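Local coordinates for protein peptidase S15/CocE/NonD (Thaumarchaeota archaeon SCGC AB-539-E09, PDB 4PF1) that probably works as a serine aminopeptidase of the S15/CocE family with an alpha/beta hydrolase fold, cleaving residues from the N-terminal end of peptides, at residues A[172-177]-A[283-288]; A[356-361]-A[368-373]; A[405-410]-A[417-422]; A[412-417]-A[572-577]. All coordinates share one frame; numbering follows the deposited sequence.

Interaction 1 (A[172-177]-A[283-288]); sequences INPHPA and LTVPML
With CG1 of Val285 anti to the backbone N (chi1 -176°), the second methyl, CG2, stands anti to the carbonyl carbon and is turned onto the ring of Pro174. There it meets two ring carbons almost equally, CG of Pro174 lying 3.8 Å and CB of Pro174 3.9 Å from Val285 CG2, while the two side chains run antiparallel along one another. Thr284 adds to the same end of the ring. Its chi1 of 56° places Thr284 OG1 between the backbone N and the carbonyl carbon, 3.9 Å from Pro174 CG, a van der Waals touch without a hydrogen bond. The contact is small, 80 Å² in all, and in it the ring of one loop residue rests on one methyl and one hydroxyl of the other loop.

Beyond the proline a side-chain bond braces the chain. Ala177 N donates to His175 ND1 over 3.0 Å, close to the imidazole plane, and His175 NE2 is bonded to Asp142 of helix 133-147.

Segment 172-177 links helix 162-169 to strand 178-184, and segment 283-288 leads into strand 287-292, the parallel neighbour of 178-184 in the central sheet. The two loops thus meet just ahead of adjacent strands, where Val285 also packs on Leu178 and Val181, and Pro286 leans on Phe359 and Tyr363 of helix 347-365.

Interaction 2 (A[356-361]-A[368-373]); sequences MQPFLD and PKLDIP
This is apolar packing of a helix against the loop that follows it, a helix-loop-strand connection at the edge of the alpha/beta hydrolase core. Helix 347-365 lies against the central sheet, with Phe359 on Ala180 and Val182 of strand 178-184, and segment 368-373 runs back beside the helix on its way to strand 375-379. Two pairs of side chains carry the contact. Pro358, whose ring nitrogen cannot bond to the preceding turn and so marks a kink in the helix, is flanked by Leu370, the two side chains being aligned in direction; CB of Pro358 is 3.9 Å from CD2 of Leu370. At the next residue of the helix, Ile372 meets Phe359 crosswise. Its CG1 branch, anti to the carbonyl carbon (chi1 -57°), is extended further by chi2, and Ile372 CD1 at its end touches Phe359 CB at 3.7 Å and sits at the ring's edge, 4.0 Å from Phe359 CD1. The phenyl edge is thus met by a methyl, and Ile372 also touches Val355 on the same helix. No direct hydrogen bond crosses between the segments. Instead a single water spans them, donating to Pro358 O and to Pro368 O, 2.7 Å from each oxygen.

Interaction 3 (A[405-410]-A[417-422]); sequences DLYVQE and EMPAAK
Tyr407 presents the face of its ring to the CA of Met418 and the ring CD of Pro419, and the contact is built on CH-pi interactions with that face. Met418 CA sits 4.0 Å from the centroid of the Tyr407 ring, only 17° off the normal, and Pro419 CD lies over the same face at 4.1 Å from that centroid. The proline is set crosswise to the tyrosine, near CD1 and CE1. Met418 instead runs obliquely over the far end, Met418 CG 3.4 Å from Tyr407 OH, and its chain bends at chi3 so that CE also comes close to the hydroxyl. With CG beside the backbone N (chi1 -62°), Tyr407 lays its ring along the 417-419 backbone, where Glu417 O approaches Tyr407 CD2 obliquely to 3.4 Å.

Gln409 adds a weak polar link to the start of the loop. Its extended chain brings NE2 to that same oxygen, a weak hydrogen bond of 3.3 Å from Gln409 NE2 to Glu417 O. A water accepts from Gln409 NE2 at 3.1 Å, and more weakly from Glu417 N. Replacing Tyr407 with an alanine would probably strip Met418 and Pro419 of the ring face they pack on, opening a gap there and leaving the weak Gln409 bond as the main direct tie between the segments.

Strand 401-408 pairs with strand 414-415 in a beta hairpin, Tyr407 bonding to Gly415 through the backbone, and segment 417-422 leaves that hairpin toward strand 425-430. Tyr407 also packs on Pro617 and Ala619 of strand 606-625, the other antiparallel neighbour of 401-408.

Interaction 4 (A[412-417]-A[572-577]); sequences GKLGFE and IMVQVQ
Two antiparallel sheets of the C-terminal beta domain meet here through their side chains: Leu414 belongs to the short strand 414-415 of one, Ile572 and Val574 to strand 571-577 of the other. Leu414 does nearly all the touching from its side. With CG anti to the backbone N, chi1 of -170° and chi2 of 76° together bring both methyls to strand 571-577. Leu414 CD2 enters between alternate residues of that strand, 3.4 Å from Ile572 O and 3.9 Å from Val574 CG2, with Ile572 CG2 a looser neighbour at 4.2 Å from Leu414 CD2. Leu414 CD1 turns to the same valine methyl, 4.0 Å from Val574 CG2, so that this methyl is gripped by both branches of the leucine. The leucine and valine side chains are nearly perpendicular. All of the touching residues are buried, and no hydrogen bond joins the segments.

Met573, between the two contact residues, has its side chain directed away from Leu414 to pack on Ile508 and Val510 of strand 502-510, and its sulfur accepts a weak bond from Gln575 NE2. Trp473 of strand 471-474 touches both Leu414 and Val574, and Leu406 touches both Leu414 and Ile572, so each sheet adds a residue to the interface. Apolar packing between facing antiparallel sheets is what characterises a beta sandwich, consistent with the jelly-roll-like, galactose-binding-type C-terminal domain of S15 peptidases.

In the fold
The four contacts form two pairs at distant places in the chain. Interactions 1 and 2 lie about 17 Å apart between centres around the alpha/beta hydrolase sheet and touch directly, Leu288 CB standing 3.9 Å from Phe359 CE2. Interactions 3 and 4 have centres about 10 Å apart in the C-terminal beta domain, share Glu417 and draw on the neighbouring strands 401-408 and 414-415. Centres of different pairs are about 42 to 49 Å apart. Along the chain, interactions 1 and 2 close in turn before the others open, whereas the segments of 3 and 4 alternate. The first pair thus packs the hydrolase core, the second the probable beta sandwich of the non-catalytic C-terminal domain.

Interaction 1 (A[172-177]-A[283-288])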
loop_
_atom_site.group_PDB
_atom_site.type_symbol
_atom_site.label_atom_id
_atom_site.label_comp_id
_atom_site.label_asym_id
_atom_site.label_seq_id
_atom_site.Cartn_x
_atom_site.Cartn_y
_atom_site.Cartn_z
ATOM N N ILE A 172 28.828 -28.021 25.244
ATOM C CA ILE A 172 28.988 -29.340 25.880
ATOM C C ILE A 172 30.327 -29.917 25.421
ATOM O O ILE A 172 30.543 -30.047 24.212
ATOM C CB ILE A 172 27.789 -30.289 25.572
ATOM C CG1 ILE A 172 26.426 -29.661 25.993
ATOM C CG2 ILE A 172 27.998 -31.688 26.186
ATOM C CD1 ILE A 172 26.283 -29.253 27.506
ATOM N N ASN A 173 31.233 -30.249 26.392
ATOM C CA ASN A 173 32.622 -30.698 26.133
ATOM C C ASN A 173 33.226 -29.777 25.043
ATOM O O ASN A 173 33.433 -30.215 23.904
ATOM C CB ASN A 173 32.674 -32.184 25.732
ATOM C CG ASN A 173 31.984 -33.108 26.705
ATOM O OD1 ASN A 173 31.000 -33.777 26.369
ATOM N ND2 ASN A 173 32.489 -33.172 27.933
ATOM N N PRO A 174 33.335 -28.453 25.325
ATOM C CA PRO A 174 33.707 -27.516 24.259
ATOM C C PRO A 174 35.150 -27.610 23.809
ATOM O O PRO A 174 36.039 -27.925 24.599
ATOM C CB PRO A 174 33.416 -26.144 24.875
ATOM C CG PRO A 174 33.549 -26.347 26.326
ATOM C CD PRO A 174 33.057 -27.741 26.592
ATOM N N HIS A 175 35.372 -27.314 22.523
ATOM C CA HIS A 175 36.698 -27.234 21.936
ATOM C C HIS A 175 37.407 -26.028 22.555
ATOM O O HIS A 175 36.769 -24.983 22.721
ATOM C CB HIS A 175 36.600 -27.099 20.403
ATOM C CG HIS A 175 37.911 -27.261 19.700
ATOM N ND1 HIS A 175 38.851 -26.248 19.688
ATOM C CD2 HIS A 175 38.402 -28.319 19.017
ATOM C CE1 HIS A 175 39.877 -26.718 19.003
ATOM N NE2 HIS A 175 39.656 -27.962 18.584
ATOM N N PRO A 176 38.708 -26.147 22.933
ATOM C CA PRO A 176 39.403 -25.007 23.572
ATOM C C PRO A 176 39.397 -23.708 22.751
ATOM O O PRO A 176 39.572 -22.634 23.331
ATOM C CB PRO A 176 40.835 -25.525 23.765
ATOM C CG PRO A 176 40.948 -26.722 22.880
ATOM C CD PRO A 176 39.591 -27.325 22.848
ATOM N N ALA A 177 39.176 -23.796 21.418
ATOM C CA ALA A 177 39.129 -22.622 20.541
ATOM C C ALA A 177 37.790 -21.852 20.658
ATOM O O ALA A 177 37.734 -20.687 20.267
ATOM C CB ALA A 177 39.374 -23.031 19.099
ATOM N N LEU A 283 29.529 -25.052 33.256
ATOM C CA LEU A 283 29.338 -23.793 32.550
ATOM C C LEU A 283 30.689 -23.079 32.494
ATOM O O LEU A 283 31.154 -22.557 33.511
ATOM C CB LEU A 283 28.269 -22.960 33.279
ATOM C CG LEU A 283 27.996 -21.552 32.765
ATOM C CD1 LEU A 283 26.958 -21.561 31.652
ATOM C CD2 LEU A 283 27.541 -20.669 33.893
ATOM N N THR A 284 31.361 -23.142 31.331
ATOM C CA THR A 284 32.706 -22.575 31.154
ATOM C C THR A 284 32.759 -21.520 30.041
ATOM O O THR A 284 33.611 -20.632 30.084
ATOM C CB THR A 284 33.721 -23.695 30.847
ATOM O OG1 THR A 284 33.287 -24.422 29.695
ATOM C CG2 THR A 284 33.930 -24.649 32.029
ATOM N N VAL A 285 31.880 -21.646 29.033
ATOM C CA VAL A 285 31.842 -20.759 27.868
ATOM C C VAL A 285 30.967 -19.517 28.154
ATOM O O VAL A 285 29.810 -19.674 28.560
ATOM C CB VAL A 285 31.343 -21.526 26.603
ATOM C CG1 VAL A 285 31.391 -20.645 25.356
ATOM C CG2 VAL A 285 32.142 -22.812 26.385
ATOM N N PRO A 286 31.487 -18.280 27.912
ATOM C CA PRO A 286 30.648 -17.077 28.095
ATOM C C PRO A 286 29.422 -17.121 27.182
ATOM O O PRO A 286 29.538 -17.463 26.002
ATOM C CB PRO A 286 31.590 -15.924 27.726
ATOM C CG PRO A 286 32.962 -16.494 27.832
ATOM C CD PRO A 286 32.836 -17.923 27.438
ATOM N N MET A 287 28.246 -16.833 27.749
ATOM C CA MET A 287 26.970 -16.933 27.052
ATOM C C MET A 287 26.194 -15.628 27.091
ATOM O O MET A 287 26.030 -15.026 28.155
ATOM C CB MET A 287 26.131 -18.053 27.694
ATOM C CG MET A 287 25.085 -18.651 26.778
ATOM S SD MET A 287 24.152 -19.991 27.578
ATOM C CE MET A 287 25.480 -21.165 27.929
ATOM N N LEU A 288 25.677 -15.221 25.930
ATOM C CA LEU A 288 24.814 -14.059 25.786
ATOM C C LEU A 288 23.448 -14.555 25.291
ATOM O O LEU A 288 23.244 -14.728 24.086
ATOM C CB LEU A 288 25.447 -13.020 24.827
ATOM C CG LEU A 288 24.711 -11.672 24.646
ATOM C CD1 LEU A 288 24.673 -10.869 25.945
ATOM C CD2 LEU A 288 25.371 -10.841 23.558
#

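Interaction 2 (A[356-361]-A[368-373])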
loop_
_atom_site.group_PDB
_atom_site.type_symbol
_atom_site.label_atom_id
_atom_site.label_comp_id
_atom_site.label_asym_id
_atom_site.label_seq_id
_atom_site.Cartn_x
_atom_site.Cartn_y
_atom_site.Cartn_z
ATOM N N MET A 356 26.222 -7.103 21.434
ATOM C CA MET A 356 26.720 -8.376 20.895
ATOM C C MET A 356 28.134 -8.265 20.297
ATOM O O MET A 356 28.980 -9.101 20.613
ATOM C CB MET A 356 25.750 -8.970 19.857
ATOM C CG MET A 356 26.066 -10.427 19.510
ATOM S SD MET A 356 25.213 -11.058 18.044
ATOM C CE MET A 356 25.969 -10.073 16.772
ATOM N N GLN A 357 28.385 -7.269 19.422
ATOM C CA GLN A 357 29.708 -7.116 18.808
ATOM C C GLN A 357 30.805 -6.802 19.871
ATOM O O GLN A 357 31.812 -7.509 19.867
ATOM C CB GLN A 357 29.703 -6.079 17.668
ATOM C CG GLN A 357 30.905 -6.196 16.706
ATOM C CD GLN A 357 31.117 -7.590 16.128
ATOM O OE1 GLN A 357 30.175 -8.293 15.734
ATOM N NE2 GLN A 357 32.370 -8.004 16.038
ATOM N N PRO A 358 30.613 -5.869 20.852
ATOM C CA PRO A 358 31.665 -5.662 21.871
ATOM C C PRO A 358 31.878 -6.902 22.752
ATOM O O PRO A 358 33.005 -7.152 23.173
ATOM C CB PRO A 358 31.146 -4.470 22.684
ATOM C CG PRO A 358 30.174 -3.788 21.785
ATOM C CD PRO A 358 29.512 -4.905 21.040
ATOM N N PHE A 359 30.806 -7.697 22.990
ATOM C CA PHE A 359 30.885 -8.966 23.727
ATOM C C PHE A 359 31.832 -9.923 22.987
ATOM O O PHE A 359 32.785 -10.426 23.581
ATOM C CB PHE A 359 29.474 -9.592 23.881
ATOM C CG PHE A 359 29.428 -11.019 24.387
ATOM C CD1 PHE A 359 29.523 -11.297 25.747
ATOM C CD2 PHE A 359 29.245 -12.082 23.508
ATOM C CE1 PHE A 359 29.457 -12.615 26.215
ATOM C CE2 PHE A 359 29.184 -13.398 23.977
ATOM C CZ PHE A 359 29.292 -13.656 25.327
ATOM N N LEU A 360 31.591 -10.122 21.671
ATOM C CA LEU A 360 32.396 -10.997 20.815
ATOM C C LEU A 360 33.820 -10.474 20.647
ATOM O O LEU A 360 34.764 -11.254 20.765
ATOM C CB LEU A 360 31.739 -11.175 19.430
ATOM C CG LEU A 360 30.372 -11.876 19.392
ATOM C CD1 LEU A 360 29.750 -11.767 18.018
ATOM C CD2 LEU A 360 30.482 -13.343 19.812
ATOM N N ASP A 361 33.981 -9.154 20.391
ATOM C CA ASP A 361 35.294 -8.536 20.190
ATOM C C ASP A 361 36.199 -8.691 21.414
ATOM O O ASP A 361 37.400 -8.898 21.249
ATOM C CB ASP A 361 35.162 -7.054 19.809
ATOM C CG ASP A 361 34.694 -6.819 18.383
ATOM O OD1 ASP A 361 35.045 -7.633 17.497
ATOM O OD2 ASP A 361 34.033 -5.788 18.140
ATOM N N PRO A 368 38.633 -4.045 24.692
ATOM C CA PRO A 368 38.205 -3.682 26.059
ATOM C C PRO A 368 36.855 -4.283 26.434
ATOM O O PRO A 368 35.924 -4.275 25.623
ATOM C CB PRO A 368 38.142 -2.154 26.015
ATOM C CG PRO A 368 39.084 -1.773 24.941
ATOM C CD PRO A 368 38.968 -2.841 23.901
ATOM N N LYS A 369 36.769 -4.854 27.649
ATOM C CA LYS A 369 35.562 -5.512 28.143
ATOM C C LYS A 369 34.462 -4.497 28.446
ATOM O O LYS A 369 34.630 -3.638 29.316
ATOM C CB LYS A 369 35.875 -6.361 29.392
ATOM C CG LYS A 369 34.719 -7.261 29.827
ATOM C CD LYS A 369 35.139 -8.242 30.916
ATOM C CE LYS A 369 33.951 -8.899 31.585
ATOM N NZ LYS A 369 33.241 -9.843 30.678
ATOM N N LEU A 370 33.336 -4.605 27.728
ATOM C CA LEU A 370 32.180 -3.742 27.943
ATOM C C LEU A 370 31.413 -4.223 29.170
ATOM O O LEU A 370 31.229 -5.429 29.347
ATOM C CB LEU A 370 31.271 -3.730 26.691
ATOM C CG LEU A 370 29.968 -2.911 26.777
ATOM C CD1 LEU A 370 30.243 -1.413 26.732
ATOM C CD2 LEU A 370 29.025 -3.292 25.675
ATOM N N ASP A 371 30.981 -3.281 30.028
ATOM C CA ASP A 371 30.220 -3.597 31.233
ATOM C C ASP A 371 28.767 -3.933 30.861
ATOM O O ASP A 371 27.883 -3.075 30.941
ATOM C CB ASP A 371 30.296 -2.435 32.254
ATOM C CG ASP A 371 29.608 -2.691 33.591
ATOM O OD1 ASP A 371 29.557 -3.870 34.023
ATOM O OD2 ASP A 371 29.160 -1.710 34.225
ATOM N N ILE A 372 28.541 -5.183 30.402
ATOM C CA ILE A 372 27.216 -5.689 30.044
ATOM C C ILE A 372 26.522 -6.105 31.341
ATOM O O ILE A 372 27.132 -6.815 32.147
ATOM C CB ILE A 372 27.301 -6.867 29.010
ATOM C CG1 ILE A 372 28.060 -6.446 27.729
ATOM C CG2 ILE A 372 25.899 -7.428 28.663
ATOM C CD1 ILE A 372 28.673 -7.605 26.949
ATOM N N PRO A 373 25.268 -5.660 31.597
ATOM C CA PRO A 373 24.602 -6.063 32.844
ATOM C C PRO A 373 24.226 -7.546 32.845
ATOM O O PRO A 373 24.272 -8.203 31.796
ATOM C CB PRO A 373 23.354 -5.176 32.873
ATOM C CG PRO A 373 23.049 -4.912 31.441
ATOM C CD PRO A 373 24.394 -4.799 30.768
HETATM O O HOH W 1 34.689 -5.084 23.385
#

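Interaction 3 (A[405-410]-A[417-422])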
loop_
_atom_site.group_PDB
_atom_site.type_symbol
_atom_site.label_atom_id
_atom_site.label_comp_id
_atom_site.label_asym_id
_atom_site.label_seq_id
_atom_site.Cartn_x
_atom_site.Cartn_y
_atom_site.Cartn_z
ATOM N N ASP A 405 -1.441 -9.910 43.599
ATOM C CA ASP A 405 -2.486 -10.636 42.882
ATOM C C ASP A 405 -3.486 -9.707 42.201
ATOM O O ASP A 405 -3.981 -8.759 42.810
ATOM C CB ASP A 405 -3.238 -11.581 43.839
ATOM C CG ASP A 405 -2.538 -12.895 44.145
ATOM O OD1 ASP A 405 -1.355 -13.042 43.767
ATOM O OD2 ASP A 405 -3.171 -13.770 44.770
ATOM N N LEU A 406 -3.821 -10.031 40.946
ATOM C CA LEU A 406 -4.805 -9.326 40.132
ATOM C C LEU A 406 -6.035 -10.230 39.985
ATOM O O LEU A 406 -6.072 -11.095 39.107
ATOM C CB LEU A 406 -4.179 -8.975 38.764
ATOM C CG LEU A 406 -4.797 -7.822 37.970
ATOM C CD1 LEU A 406 -5.018 -6.570 38.846
ATOM C CD2 LEU A 406 -3.922 -7.470 36.783
ATOM N N TYR A 407 -7.014 -10.067 40.895
ATOM C CA TYR A 407 -8.214 -10.913 40.990
ATOM C C TYR A 407 -9.265 -10.635 39.923
ATOM O O TYR A 407 -9.570 -9.476 39.644
ATOM C CB TYR A 407 -8.873 -10.754 42.373
ATOM C CG TYR A 407 -7.999 -11.193 43.524
ATOM C CD1 TYR A 407 -7.904 -12.534 43.881
ATOM C CD2 TYR A 407 -7.294 -10.264 44.283
ATOM C CE1 TYR A 407 -7.105 -12.944 44.944
ATOM C CE2 TYR A 407 -6.488 -10.663 45.347
ATOM C CZ TYR A 407 -6.402 -12.005 45.680
ATOM O OH TYR A 407 -5.616 -12.410 46.732
ATOM N N VAL A 408 -9.887 -11.712 39.386
ATOM C CA VAL A 408 -11.033 -11.595 38.472
ATOM C C VAL A 408 -12.267 -11.316 39.356
ATOM O O VAL A 408 -12.374 -11.889 40.440
ATOM C CB VAL A 408 -11.228 -12.819 37.518
ATOM C CG1 VAL A 408 -9.999 -13.036 36.632
ATOM C CG2 VAL A 408 -11.588 -14.095 38.280
ATOM N N GLN A 409 -13.124 -10.369 38.955
ATOM C CA GLN A 409 -14.267 -9.955 39.781
ATOM C C GLN A 409 -15.590 -9.962 39.000
ATOM O O GLN A 409 -15.594 -10.182 37.786
ATOM C CB GLN A 409 -14.014 -8.543 40.363
ATOM C CG GLN A 409 -12.762 -8.432 41.246
ATOM C CD GLN A 409 -12.300 -7.005 41.476
ATOM O OE1 GLN A 409 -12.681 -6.063 40.768
ATOM N NE2 GLN A 409 -11.428 -6.823 42.454
ATOM N N GLU A 410 -16.711 -9.685 39.705
ATOM C CA GLU A 410 -18.055 -9.597 39.127
ATOM C C GLU A 410 -18.166 -8.398 38.166
ATOM O O GLU A 410 -17.348 -7.477 38.236
ATOM C CB GLU A 410 -19.127 -9.502 40.240
ATOM C CG GLU A 410 -19.100 -8.200 41.040
ATOM C CD GLU A 410 -20.279 -7.946 41.966
ATOM O OE1 GLU A 410 -21.354 -8.557 41.762
ATOM O OE2 GLU A 410 -20.134 -7.099 42.878
ATOM N N GLU A 417 -8.727 -6.085 44.947
ATOM C CA GLU A 417 -9.613 -6.509 46.033
ATOM C C GLU A 417 -9.826 -8.031 46.014
ATOM O O GLU A 417 -10.188 -8.590 44.977
ATOM C CB GLU A 417 -10.963 -5.773 45.948
ATOM C CG GLU A 417 -11.931 -6.125 47.065
ATOM C CD GLU A 417 -13.300 -5.490 46.950
ATOM O OE1 GLU A 417 -13.394 -4.249 47.091
ATOM O OE2 GLU A 417 -14.290 -6.240 46.797
ATOM N N MET A 418 -9.600 -8.690 47.166
ATOM C CA MET A 418 -9.802 -10.137 47.323
ATOM C C MET A 418 -11.303 -10.470 47.262
ATOM O O MET A 418 -12.111 -9.671 47.740
ATOM C CB MET A 418 -9.197 -10.630 48.650
ATOM C CG MET A 418 -7.682 -10.540 48.695
ATOM S SD MET A 418 -6.943 -11.116 50.242
ATOM C CE MET A 418 -7.100 -12.881 50.041
ATOM N N PRO A 419 -11.708 -11.620 46.662
ATOM C CA PRO A 419 -13.153 -11.927 46.568
ATOM C C PRO A 419 -13.772 -12.368 47.894
ATOM O O PRO A 419 -13.079 -12.912 48.757
ATOM C CB PRO A 419 -13.207 -13.058 45.537
ATOM C CG PRO A 419 -11.883 -13.718 45.634
ATOM C CD PRO A 419 -10.886 -12.660 46.003
ATOM N N ALA A 420 -15.098 -12.164 48.036
ATOM C CA ALA A 420 -15.860 -12.554 49.228
ATOM C C ALA A 420 -16.109 -14.077 49.258
ATOM O O ALA A 420 -15.827 -14.768 48.275
ATOM C CB ALA A 420 -17.183 -11.798 49.273
ATOM N N ALA A 421 -16.640 -14.588 50.386
ATOM C CA ALA A 421 -16.898 -16.017 50.603
ATOM C C ALA A 421 -18.037 -16.576 49.739
ATOM O O ALA A 421 -17.936 -17.719 49.282
ATOM C CB ALA A 421 -17.199 -16.273 52.068
ATOM N N LYS A 422 -19.125 -15.789 49.533
ATOM C CA LYS A 422 -20.327 -16.203 48.777
ATOM C C LYS A 422 -19.989 -16.825 47.409
ATOM O O LYS A 422 -18.993 -16.446 46.784
ATOM C CB LYS A 422 -21.303 -15.021 48.592
ATOM C CG LYS A 422 -20.725 -13.851 47.793
ATOM C CD LYS A 422 -21.674 -12.677 47.710
ATOM C CE LYS A 422 -21.077 -11.555 46.897
ATOM N NZ LYS A 422 -21.948 -10.354 46.885
HETATM O O HOH W 2 -10.770 -3.885 43.313
#

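Interaction 4 (A[412-417]-A[572-577])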
loop_
_atom_site.group_PDB
_atom_site.type_symbol
_atom_site.label_atom_id
_atom_site.label_comp_id
_atom_site.label_asym_id
_atom_site.label_seq_id
_atom_site.Cartn_x
_atom_site.Cartn_y
_atom_site.Cartn_z
ATOM N N GLY A 412 -17.514 -8.157 35.015
ATOM C CA GLY A 412 -16.337 -8.086 34.145
ATOM C C GLY A 412 -15.213 -7.201 34.656
ATOM O O GLY A 412 -14.466 -6.622 33.860
ATOM N N LYS A 413 -15.089 -7.083 35.991
ATOM C CA LYS A 413 -14.075 -6.240 36.626
ATOM C C LYS A 413 -12.814 -7.032 36.966
ATOM O O LYS A 413 -12.864 -8.251 37.143
ATOM C CB LYS A 413 -14.627 -5.575 37.901
ATOM C CG LYS A 413 -15.715 -4.533 37.654
ATOM C CD LYS A 413 -16.102 -3.820 38.948
ATOM C CE LYS A 413 -17.349 -2.984 38.801
ATOM N NZ LYS A 413 -18.557 -3.700 39.294
ATOM N N LEU A 414 -11.690 -6.315 37.081
ATOM C CA LEU A 414 -10.380 -6.846 37.449
ATOM C C LEU A 414 -9.736 -5.855 38.424
ATOM O O LEU A 414 -9.636 -4.671 38.106
ATOM C CB LEU A 414 -9.528 -7.029 36.175
ATOM C CG LEU A 414 -8.211 -7.788 36.303
ATOM C CD1 LEU A 414 -8.444 -9.295 36.407
ATOM C CD2 LEU A 414 -7.322 -7.503 35.114
ATOM N N GLY A 415 -9.391 -6.321 39.624
ATOM C CA GLY A 415 -8.814 -5.453 40.648
ATOM C C GLY A 415 -8.009 -6.155 41.719
ATOM O O GLY A 415 -7.917 -7.387 41.734
ATOM N N PHE A 416 -7.419 -5.360 42.635
ATOM C CA PHE A 416 -6.586 -5.850 43.736
ATOM C C PHE A 416 -7.412 -6.371 44.924
ATOM O O PHE A 416 -6.851 -7.007 45.820
ATOM C CB PHE A 416 -5.623 -4.749 44.227
ATOM C CG PHE A 416 -4.585 -4.266 43.233
ATOM C CD1 PHE A 416 -3.996 -5.146 42.329
ATOM C CD2 PHE A 416 -4.133 -2.949 43.260
ATOM C CE1 PHE A 416 -3.023 -4.703 41.428
ATOM C CE2 PHE A 416 -3.153 -2.509 42.363
ATOM C CZ PHE A 416 -2.605 -3.389 41.453
ATOM N N GLU A 417 -8.727 -6.085 44.947
ATOM C CA GLU A 417 -9.613 -6.509 46.033
ATOM C C GLU A 417 -9.826 -8.031 46.014
ATOM O O GLU A 417 -10.188 -8.590 44.977
ATOM C CB GLU A 417 -10.963 -5.773 45.948
ATOM C CG GLU A 417 -11.931 -6.125 47.065
ATOM C CD GLU A 417 -13.300 -5.490 46.950
ATOM O OE1 GLU A 417 -13.394 -4.249 47.091
ATOM O OE2 GLU A 417 -14.290 -6.240 46.797
ATOM N N ILE A 572 -5.889 -2.900 32.151
ATOM C CA ILE A 572 -5.270 -4.230 32.197
ATOM C C ILE A 572 -6.411 -5.215 31.969
ATOM O O ILE A 572 -7.428 -5.140 32.663
ATOM C CB ILE A 572 -4.473 -4.524 33.503
ATOM C CG1 ILE A 572 -3.428 -3.419 33.790
ATOM C CG2 ILE A 572 -3.809 -5.914 33.414
ATOM C CD1 ILE A 572 -2.905 -3.371 35.211
ATOM N N MET A 573 -6.290 -6.075 30.953
ATOM C CA MET A 573 -7.347 -7.024 30.623
ATOM C C MET A 573 -6.886 -8.470 30.744
ATOM O O MET A 573 -5.733 -8.794 30.453
ATOM C CB MET A 573 -7.880 -6.757 29.204
ATOM C CG MET A 573 -8.954 -7.729 28.745
ATOM S SD MET A 573 -9.591 -7.322 27.113
ATOM C CE MET A 573 -10.791 -6.063 27.542
ATOM N N VAL A 574 -7.812 -9.337 31.161
ATOM C CA VAL A 574 -7.619 -10.776 31.232
ATOM C C VAL A 574 -8.733 -11.449 30.409
ATOM O O VAL A 574 -9.917 -11.164 30.620
ATOM C CB VAL A 574 -7.557 -11.301 32.696
ATOM C CG1 VAL A 574 -7.625 -12.829 32.746
ATOM C CG2 VAL A 574 -6.304 -10.799 33.401
ATOM N N GLN A 575 -8.345 -12.294 29.444
ATOM C CA GLN A 575 -9.283 -13.065 28.629
ATOM C C GLN A 575 -9.033 -14.556 28.842
ATOM O O GLN A 575 -7.878 -14.983 28.869
ATOM C CB GLN A 575 -9.175 -12.692 27.139
ATOM C CG GLN A 575 -9.935 -11.411 26.777
ATOM C CD GLN A 575 -9.939 -11.097 25.294
ATOM O OE1 GLN A 575 -9.840 -11.978 24.434
ATOM N NE2 GLN A 575 -10.107 -9.826 24.962
ATOM N N VAL A 576 -10.109 -15.334 29.075
ATOM C CA VAL A 576 -10.021 -16.788 29.276
ATOM C C VAL A 576 -10.936 -17.510 28.256
ATOM O O VAL A 576 -12.105 -17.154 28.103
ATOM C CB VAL A 576 -10.312 -17.215 30.747
ATOM C CG1 VAL A 576 -10.583 -18.721 30.860
ATOM C CG2 VAL A 576 -9.163 -16.815 31.667
ATOM N N GLN A 577 -10.376 -18.510 27.555
ATOM C CA GLN A 577 -11.093 -19.313 26.563
ATOM C C GLN A 577 -10.622 -20.780 26.629
ATOM O O GLN A 577 -9.694 -21.082 27.386
ATOM C CB GLN A 577 -10.937 -18.720 25.150
ATOM C CG GLN A 577 -9.497 -18.505 24.702
ATOM C CD GLN A 577 -9.422 -17.701 23.433
ATOM O OE1 GLN A 577 -9.863 -16.553 23.372
ATOM N NE2 GLN A 577 -8.838 -18.278 22.393
#